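PDB 5BY3: BtGH115A, which acts as a family GH115 4-O-methyl-alpha-glucuronidase with specificity for decorated arabinogalactans. Local coordinates for residues G398-D402 with W732-L737; D171-M175 with M614-R620; L536-E541 with V559-Q564. All coordinates share one frame; numbering follows the deposited sequence.

Contact 1 of 3, residues G398-D402 with W732-L737; sequences GRPHD and WKENVL
P400 wedges against W732, K733, V736 and L737 in a buried apolar contact that joins the loop between strand 388-393 and helix 411-423 of the barrel to helix 730-738 of the C-terminal region. The peptide bond before P400 is cis, and the pyrrolidine ring of P400 lies along one flank of the helix. P400 CD reaches V736 CG2 and W732 CZ3, each at 3.7 Å, the proline meeting the tryptophan at about a right angle. CG of P400 is 3.6 Å from the carbonyl O of K733 and also touches L737 CG, while P400 CB packs on K733 CG at 3.8 Å. With chi1 at 173° the indole of W732 swings away from its own N and over toward the loop; there the carbonyl O of R399 lies 3.7 Å from W732 CH2, at the ring edge. The indole NE1 is hydrogen-bonded to D368, and R374 makes a cation-pi contact with W732. R399 crosses K733 at a slant, R399 CD 4.1 Å from K733 CE. Their like charges are separately balanced, R399 by E507 and K733 by E508. Farther along the loop, H401 ND1 donates to the carbonyl O of D402 at 2.7 Å, almost in the imidazole plane. The whole is characteristic of an interdomain interface in which a beta-alpha loop of a TIM-barrel-type domain docks, through a cis-proline, on a helix of an otherwise beta-rich C-terminal domain.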
# COMPACT_ATOMS: atom_id res chain seq x y z
N GLY A 398 -12.65 -8.46 -3.38
CA GLY A 398 -12.49 -9.78 -3.96
C GLY A 398 -12.47 -10.90 -2.96
O GLY A 398 -12.82 -10.68 -1.81
N ARG A 399 -12.08 -12.09 -3.43
CA ARG A 399 -12.05 -13.33 -2.68
C ARG A 399 -10.69 -13.51 -2.01
O ARG A 399 -9.68 -13.05 -2.55
CB ARG A 399 -12.23 -14.52 -3.62
CG ARG A 399 -11.02 -14.75 -4.55
CD ARG A 399 -11.29 -15.83 -5.55
NE ARG A 399 -12.29 -15.36 -6.50
CZ ARG A 399 -12.81 -16.07 -7.49
NH1 ARG A 399 -12.45 -17.33 -7.72
NH2 ARG A 399 -13.69 -15.48 -8.25
N PRO A 400 -10.63 -14.20 -0.86
CA PRO A 400 -11.81 -14.73 -0.12
C PRO A 400 -12.69 -13.66 0.58
O PRO A 400 -13.82 -13.96 0.95
CB PRO A 400 -11.15 -15.62 0.93
CG PRO A 400 -9.85 -14.91 1.21
CD PRO A 400 -9.37 -14.41 -0.13
N HIS A 401 -12.20 -12.43 0.78
CA HIS A 401 -13.06 -11.36 1.39
C HIS A 401 -12.49 -9.95 1.12
O HIS A 401 -11.29 -9.77 1.22
CB HIS A 401 -13.25 -11.62 2.90
CG HIS A 401 -14.36 -10.84 3.50
ND1 HIS A 401 -14.30 -9.48 3.67
CD2 HIS A 401 -15.60 -11.22 3.92
CE1 HIS A 401 -15.45 -9.05 4.16
NE2 HIS A 401 -16.25 -10.09 4.33
N ASP A 402 -13.33 -8.95 0.84
CA ASP A 402 -12.87 -7.53 0.73
C ASP A 402 -12.25 -7.05 2.05
O ASP A 402 -12.75 -7.38 3.14
CB ASP A 402 -13.97 -6.50 0.47
CG ASP A 402 -15.04 -6.92 -0.58
OD1 ASP A 402 -15.00 -8.04 -1.17
OD2 ASP A 402 -15.97 -6.06 -0.77
N TRP A 732 -4.95 -21.27 -0.14
CA TRP A 732 -4.55 -19.90 -0.29
C TRP A 732 -5.60 -18.95 0.35
O TRP A 732 -5.24 -17.90 0.89
CB TRP A 732 -4.28 -19.55 -1.77
CG TRP A 732 -4.02 -18.06 -1.96
CD1 TRP A 732 -2.82 -17.40 -1.85
CD2 TRP A 732 -5.01 -17.05 -2.21
NE1 TRP A 732 -3.00 -16.03 -2.05
CE2 TRP A 732 -4.33 -15.80 -2.28
CE3 TRP A 732 -6.39 -17.09 -2.42
CZ2 TRP A 732 -5.00 -14.60 -2.56
CZ3 TRP A 732 -7.05 -15.88 -2.66
CH2 TRP A 732 -6.35 -14.67 -2.72
N LYS A 733 -6.86 -19.34 0.33
CA LYS A 733 -7.94 -18.48 0.83
C LYS A 733 -7.82 -18.44 2.34
O LYS A 733 -7.86 -17.38 2.94
CB LYS A 733 -9.32 -19.00 0.41
CG LYS A 733 -9.72 -18.58 -1.01
CD LYS A 733 -10.99 -19.29 -1.44
CE LYS A 733 -11.38 -18.95 -2.88
NZ LYS A 733 -12.56 -19.78 -3.30
N GLU A 734 -7.66 -19.62 2.93
CA GLU A 734 -7.38 -19.82 4.33
C GLU A 734 -6.14 -19.03 4.72
O GLU A 734 -6.16 -18.30 5.71
CB GLU A 734 -7.16 -21.32 4.59
CG GLU A 734 -8.27 -22.06 5.31
CD GLU A 734 -9.66 -21.51 5.00
OE1 GLU A 734 -10.11 -21.70 3.86
OE2 GLU A 734 -10.29 -20.89 5.89
N ASN A 735 -5.07 -19.17 3.92
CA ASN A 735 -3.78 -18.57 4.22
C ASN A 735 -3.95 -17.06 4.41
O ASN A 735 -3.58 -16.55 5.43
CB ASN A 735 -2.75 -18.86 3.11
CG ASN A 735 -2.06 -20.25 3.23
OD1 ASN A 735 -2.40 -21.10 4.09
ND2 ASN A 735 -1.07 -20.47 2.35
N VAL A 736 -4.50 -16.34 3.44
CA VAL A 736 -4.48 -14.88 3.47
C VAL A 736 -5.46 -14.24 4.48
O VAL A 736 -5.25 -13.13 4.91
CB VAL A 736 -4.72 -14.29 2.07
CG1 VAL A 736 -3.57 -14.67 1.15
CG2 VAL A 736 -6.06 -14.74 1.49
N LEU A 737 -6.53 -14.95 4.85
CA LEU A 737 -7.45 -14.48 5.87
C LEU A 737 -6.79 -14.42 7.27
O LEU A 737 -7.09 -13.51 8.05
CB LEU A 737 -8.70 -15.38 5.93
CG LEU A 737 -9.83 -15.20 4.89
CD1 LEU A 737 -10.93 -16.28 4.96
CD2 LEU A 737 -10.49 -13.83 4.90

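Contact 2 of 3, residues D171-M175 with M614-R620; sequences DWGLM and MMDFKPR
The two backbones converge at G173 and M614, whose CA atoms are 4.0 Å apart, and stay close as far as W172 and P619, with no hydrogen bond between the segments. G173 CA lies 3.5 Å from the carbonyl O of M614, and a side chain at this N-cap position would be brought against that oxygen. W172 carries most of the contact; chi1 of -49° sets CG opposite the carbonyl carbon and turns the indole toward P619 and R620. One face of the indole receives the P619-R620 backbone: P619 CA stands over the five-membered ring in a CH-pi contact, 4.2 Å from its centroid, and R620 N lies 3.2 Å from W172 CE2, nearer the rim. R620 CB makes a second CH-pi contact, 4.0 Å from the centroid of the six-membered ring, before the chain leads off to salt bridges with D402 and E506. D171 CB covers the opposite face, making a sandwich. At the indole edge D616 OD2 sits 3.7 Å from W172 CD1, its carboxylate steeply turned (73°) against the ring. D616 OD1 accepts from K618 N at 2.8 Å in an Asx turn, which restrains the carboxylate. An alanine in place of W172 is likely to leave P619 and the aliphatic part of R620 without their packing surface. M614, a selenomethionine, reaches back with SE 4.0 Å from L174 N, which is hydrogen-bonded to D436 of the nickel site. The contact thus joins the start of helix 174-182 and the loop leading into it from barrel strand 162-166 to a loop following helix 587-603, with M615 and F617 resting on helices 587-603 and 552-580.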
# COMPACT_ATOMS: atom_id res chain seq x y z
N ASP A 171 -16.35 3.42 -4.60
CA ASP A 171 -17.83 3.56 -4.67
C ASP A 171 -18.44 4.09 -3.36
O ASP A 171 -19.55 4.62 -3.42
CB ASP A 171 -18.58 2.24 -4.96
CG ASP A 171 -18.11 1.49 -6.22
OD1 ASP A 171 -16.90 1.47 -6.54
OD2 ASP A 171 -18.97 0.83 -6.85
N TRP A 172 -17.75 3.91 -2.22
CA TRP A 172 -18.30 4.18 -0.87
C TRP A 172 -17.49 5.20 -0.07
O TRP A 172 -17.63 5.29 1.14
CB TRP A 172 -18.48 2.88 -0.07
CG TRP A 172 -19.18 1.84 -0.84
CD1 TRP A 172 -20.52 1.63 -0.89
CD2 TRP A 172 -18.59 0.89 -1.76
NE1 TRP A 172 -20.82 0.60 -1.77
CE2 TRP A 172 -19.66 0.14 -2.33
CE3 TRP A 172 -17.28 0.61 -2.16
CZ2 TRP A 172 -19.45 -0.89 -3.28
CZ3 TRP A 172 -17.06 -0.41 -3.10
CH2 TRP A 172 -18.15 -1.16 -3.64
N GLY A 173 -16.69 6.00 -0.74
CA GLY A 173 -15.84 6.95 -0.05
C GLY A 173 -15.36 8.10 -0.91
O GLY A 173 -15.97 9.17 -0.93
N LEU A 174 -14.26 7.89 -1.63
CA LEU A 174 -13.69 9.01 -2.36
C LEU A 174 -14.58 9.48 -3.49
O LEU A 174 -14.64 10.70 -3.74
CB LEU A 174 -12.25 8.76 -2.79
CG LEU A 174 -11.45 9.95 -3.33
CD1 LEU A 174 -9.98 9.75 -3.10
CD2 LEU A 174 -11.71 10.12 -4.81
N MSE A 175 -15.32 8.59 -4.15
CA MSE A 175 -16.24 9.09 -5.23
C MSE A 175 -17.35 9.99 -4.64
O MSE A 175 -17.38 11.17 -5.00
CB MSE A 175 -16.71 8.07 -6.27
CG MSE A 175 -17.39 8.75 -7.47
SE MSE A 175 -19.28 9.17 -7.05
CE MSE A 175 -20.15 7.41 -7.00
N MSE A 614 -16.83 10.39 3.11
CA MSE A 614 -15.57 9.66 2.94
C MSE A 614 -15.54 8.34 3.67
O MSE A 614 -14.79 7.46 3.28
CB MSE A 614 -14.46 10.59 3.42
CG MSE A 614 -13.03 10.07 3.33
SE MSE A 614 -12.44 9.37 1.59
CE MSE A 614 -11.43 10.92 1.03
N MSE A 615 -16.37 8.18 4.71
CA MSE A 615 -16.35 6.97 5.55
C MSE A 615 -17.67 6.28 5.60
O MSE A 615 -18.69 6.85 6.02
CB MSE A 615 -15.91 7.23 6.98
CG MSE A 615 -15.74 5.93 7.78
SE MSE A 615 -14.38 4.72 7.01
CE MSE A 615 -12.83 5.89 7.36
N ASP A 616 -17.64 5.01 5.20
CA ASP A 616 -18.83 4.19 5.13
C ASP A 616 -18.50 2.91 5.84
O ASP A 616 -17.62 2.17 5.41
CB ASP A 616 -19.21 3.94 3.66
CG ASP A 616 -20.48 3.14 3.50
OD1 ASP A 616 -20.86 2.43 4.44
OD2 ASP A 616 -21.10 3.21 2.40
N PHE A 617 -19.17 2.65 6.96
CA PHE A 617 -18.84 1.47 7.73
C PHE A 617 -19.46 0.16 7.19
O PHE A 617 -19.23 -0.92 7.75
CB PHE A 617 -19.06 1.71 9.25
CG PHE A 617 -20.51 1.70 9.73
CD1 PHE A 617 -21.27 2.88 9.78
CD2 PHE A 617 -21.09 0.52 10.24
CE1 PHE A 617 -22.59 2.88 10.26
CE2 PHE A 617 -22.40 0.52 10.74
CZ PHE A 617 -23.16 1.70 10.74
N LYS A 618 -20.23 0.28 6.09
CA LYS A 618 -20.84 -0.86 5.37
C LYS A 618 -20.45 -0.93 3.89
O LYS A 618 -21.33 -1.18 3.05
CB LYS A 618 -22.38 -0.88 5.50
CG LYS A 618 -22.91 -0.37 6.84
CD LYS A 618 -24.42 -0.57 7.01
CE LYS A 618 -24.71 -1.90 7.70
NZ LYS A 618 -26.17 -2.04 7.92
N PRO A 619 -19.14 -0.74 3.55
CA PRO A 619 -18.74 -0.72 2.13
C PRO A 619 -19.18 -1.98 1.41
O PRO A 619 -19.02 -3.09 1.93
CB PRO A 619 -17.21 -0.65 2.19
CG PRO A 619 -16.84 -1.22 3.52
CD PRO A 619 -17.94 -0.80 4.43
N ARG A 620 -19.79 -1.80 0.25
CA ARG A 620 -20.37 -2.86 -0.56
C ARG A 620 -21.49 -3.67 0.14
O ARG A 620 -21.89 -4.70 -0.35
CB ARG A 620 -19.23 -3.73 -1.12
CG ARG A 620 -19.47 -4.31 -2.51
CD ARG A 620 -18.31 -5.21 -2.93
NE ARG A 620 -18.82 -6.45 -3.47
CZ ARG A 620 -18.32 -7.65 -3.25
NH1 ARG A 620 -17.24 -7.83 -2.51
NH2 ARG A 620 -18.88 -8.70 -3.81

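Contact 3 of 3, residues L536-E541 with V559-Q564; sequences LSETVE and VKYPVQ
Helices 523-543 and 552-580 form an antiparallel helical hairpin, and V540 is the knob that locks them at this level, seated among V559, K560, V563 and Q564. The axes of the two segments approach to 9.6 Å at an angle of 165°. V540 divides its branches: CG2 faces V559 CG1 at 3.8 Å and also V563 CG1, whereas CG1 lies over K560 CG at 3.7 Å. L536 CB extends the apolar strip onto V563 CG1. Beside it runs a polar seam centred on the amide of Q564, whose chain is extended beyond CG (chi2 -168°), which carries the amide across to helix 523-543. Q564 NE2 donates to two acceptors there: E541 OE1 at 2.7 Å, met nearly along its C-O bond with amide and carboxylate planes 22° apart, and S537 OG at 3.0 Å, less straight and tilted from the amide plane. Together they fix the amide's rotation. K560 adds a long salt bridge, NZ to E541 OE1 at 3.8 Å, at the exposed margin. Helix 552-580 is kinked at P562. With helix 476-495 touching L536 and V563, and helix 587-603 meeting Q564, the packing is that of an antiparallel helical hairpin within a bundle, with V540 as a knob in its hole and a polar seam beside it.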
# COMPACT_ATOMS: atom_id res chain seq x y z
N LEU A 536 -6.65 -1.13 24.48
CA LEU A 536 -6.41 -0.24 23.36
C LEU A 536 -7.39 0.94 23.28
O LEU A 536 -6.99 2.12 23.18
CB LEU A 536 -6.35 -1.04 22.04
CG LEU A 536 -5.23 -2.08 21.85
CD1 LEU A 536 -5.07 -2.35 20.38
CD2 LEU A 536 -3.89 -1.66 22.46
N SER A 537 -8.67 0.63 23.34
CA SER A 537 -9.68 1.67 23.37
C SER A 537 -9.51 2.64 24.56
O SER A 537 -9.67 3.84 24.39
CB SER A 537 -11.07 1.06 23.39
OG SER A 537 -12.01 2.02 22.95
N GLU A 538 -9.20 2.08 25.73
CA GLU A 538 -9.00 2.85 26.96
C GLU A 538 -7.79 3.78 26.86
O GLU A 538 -7.92 4.96 27.19
CB GLU A 538 -8.86 1.94 28.20
CG GLU A 538 -10.13 1.37 28.81
CD GLU A 538 -9.86 0.55 30.09
OE1 GLU A 538 -9.03 -0.40 30.04
OE2 GLU A 538 -10.47 0.85 31.15
N THR A 539 -6.64 3.28 26.41
CA THR A 539 -5.46 4.10 26.14
C THR A 539 -5.74 5.27 25.19
O THR A 539 -5.36 6.40 25.45
CB THR A 539 -4.33 3.25 25.59
OG1 THR A 539 -4.11 2.21 26.51
CG2 THR A 539 -2.98 4.02 25.46
N VAL A 540 -6.46 4.99 24.11
CA VAL A 540 -6.78 5.96 23.08
C VAL A 540 -7.71 7.07 23.59
O VAL A 540 -7.57 8.25 23.21
CB VAL A 540 -7.37 5.17 21.88
CG1 VAL A 540 -8.41 5.93 21.09
CG2 VAL A 540 -6.24 4.62 21.01
N GLU A 541 -8.64 6.68 24.46
CA GLU A 541 -9.58 7.60 25.12
C GLU A 541 -8.85 8.54 26.08
O GLU A 541 -9.07 9.76 26.04
CB GLU A 541 -10.67 6.81 25.87
CG GLU A 541 -11.96 7.58 26.10
CD GLU A 541 -12.74 7.89 24.84
OE1 GLU A 541 -12.77 7.05 23.92
OE2 GLU A 541 -13.33 8.98 24.75
N VAL A 559 -5.74 7.84 14.74
CA VAL A 559 -5.64 6.94 15.89
C VAL A 559 -7.01 6.50 16.39
O VAL A 559 -7.31 5.32 16.39
CB VAL A 559 -4.77 7.55 17.05
CG1 VAL A 559 -4.58 6.56 18.17
CG2 VAL A 559 -3.40 7.93 16.55
N LYS A 560 -7.86 7.45 16.78
CA LYS A 560 -9.09 7.12 17.52
C LYS A 560 -10.09 6.35 16.65
O LYS A 560 -10.55 5.29 17.06
CB LYS A 560 -9.70 8.38 18.16
CG LYS A 560 -10.73 8.12 19.25
CD LYS A 560 -10.95 9.35 20.11
CE LYS A 560 -11.86 9.05 21.29
NZ LYS A 560 -13.28 9.35 20.96
N TYR A 561 -10.42 6.84 15.45
CA TYR A 561 -11.35 6.09 14.59
C TYR A 561 -10.88 4.66 14.29
O TYR A 561 -11.67 3.75 14.53
CB TYR A 561 -11.77 6.82 13.30
CG TYR A 561 -12.89 6.08 12.54
CD1 TYR A 561 -14.24 6.22 12.91
CD2 TYR A 561 -12.59 5.20 11.48
CE1 TYR A 561 -15.25 5.53 12.24
CE2 TYR A 561 -13.57 4.53 10.82
CZ TYR A 561 -14.91 4.70 11.20
OH TYR A 561 -15.89 4.00 10.54
N PRO A 562 -9.62 4.44 13.78
CA PRO A 562 -9.29 3.02 13.46
C PRO A 562 -9.16 2.10 14.65
O PRO A 562 -9.67 0.98 14.60
CB PRO A 562 -7.97 3.09 12.66
CG PRO A 562 -7.41 4.45 12.93
CD PRO A 562 -8.55 5.36 13.32
N VAL A 563 -8.52 2.53 15.73
CA VAL A 563 -8.44 1.66 16.93
C VAL A 563 -9.83 1.36 17.53
O VAL A 563 -10.12 0.20 17.87
CB VAL A 563 -7.44 2.16 18.03
CG1 VAL A 563 -7.62 1.35 19.33
CG2 VAL A 563 -6.00 2.00 17.58
N GLN A 564 -10.68 2.37 17.64
CA GLN A 564 -11.96 2.15 18.28
C GLN A 564 -12.95 1.50 17.34
O GLN A 564 -13.81 0.70 17.77
CB GLN A 564 -12.50 3.43 18.92
CG GLN A 564 -11.68 3.92 20.13
CD GLN A 564 -12.39 5.03 20.93
OE1 GLN A 564 -13.03 5.93 20.38
NE2 GLN A 564 -12.24 4.97 22.23

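How the contacts relate
Contacts 1 and 3 are largely buried and contact 2 partly so, yet their chemistry differs. Contact 1 fits a loop to a helix across domains without any hydrogen bond, contact 2 rests near the nickel site on a tryptophan whose face receives the backbone, with a carboxylate at its edge, and contact 3 packs helix on helix with an amide-carboxylate bond beside its apolar strip. Contacts 1 and 2 meet directly through the salt bridge D402 OD1 to R620 NH1, 2.6 Å, and both attach parts following barrel strands to later chain. Contact 3 lies wholly within the helical region; it reaches contact 2 through Y561 OH, 3.4 Å from M615 CG, but does not touch contact 1.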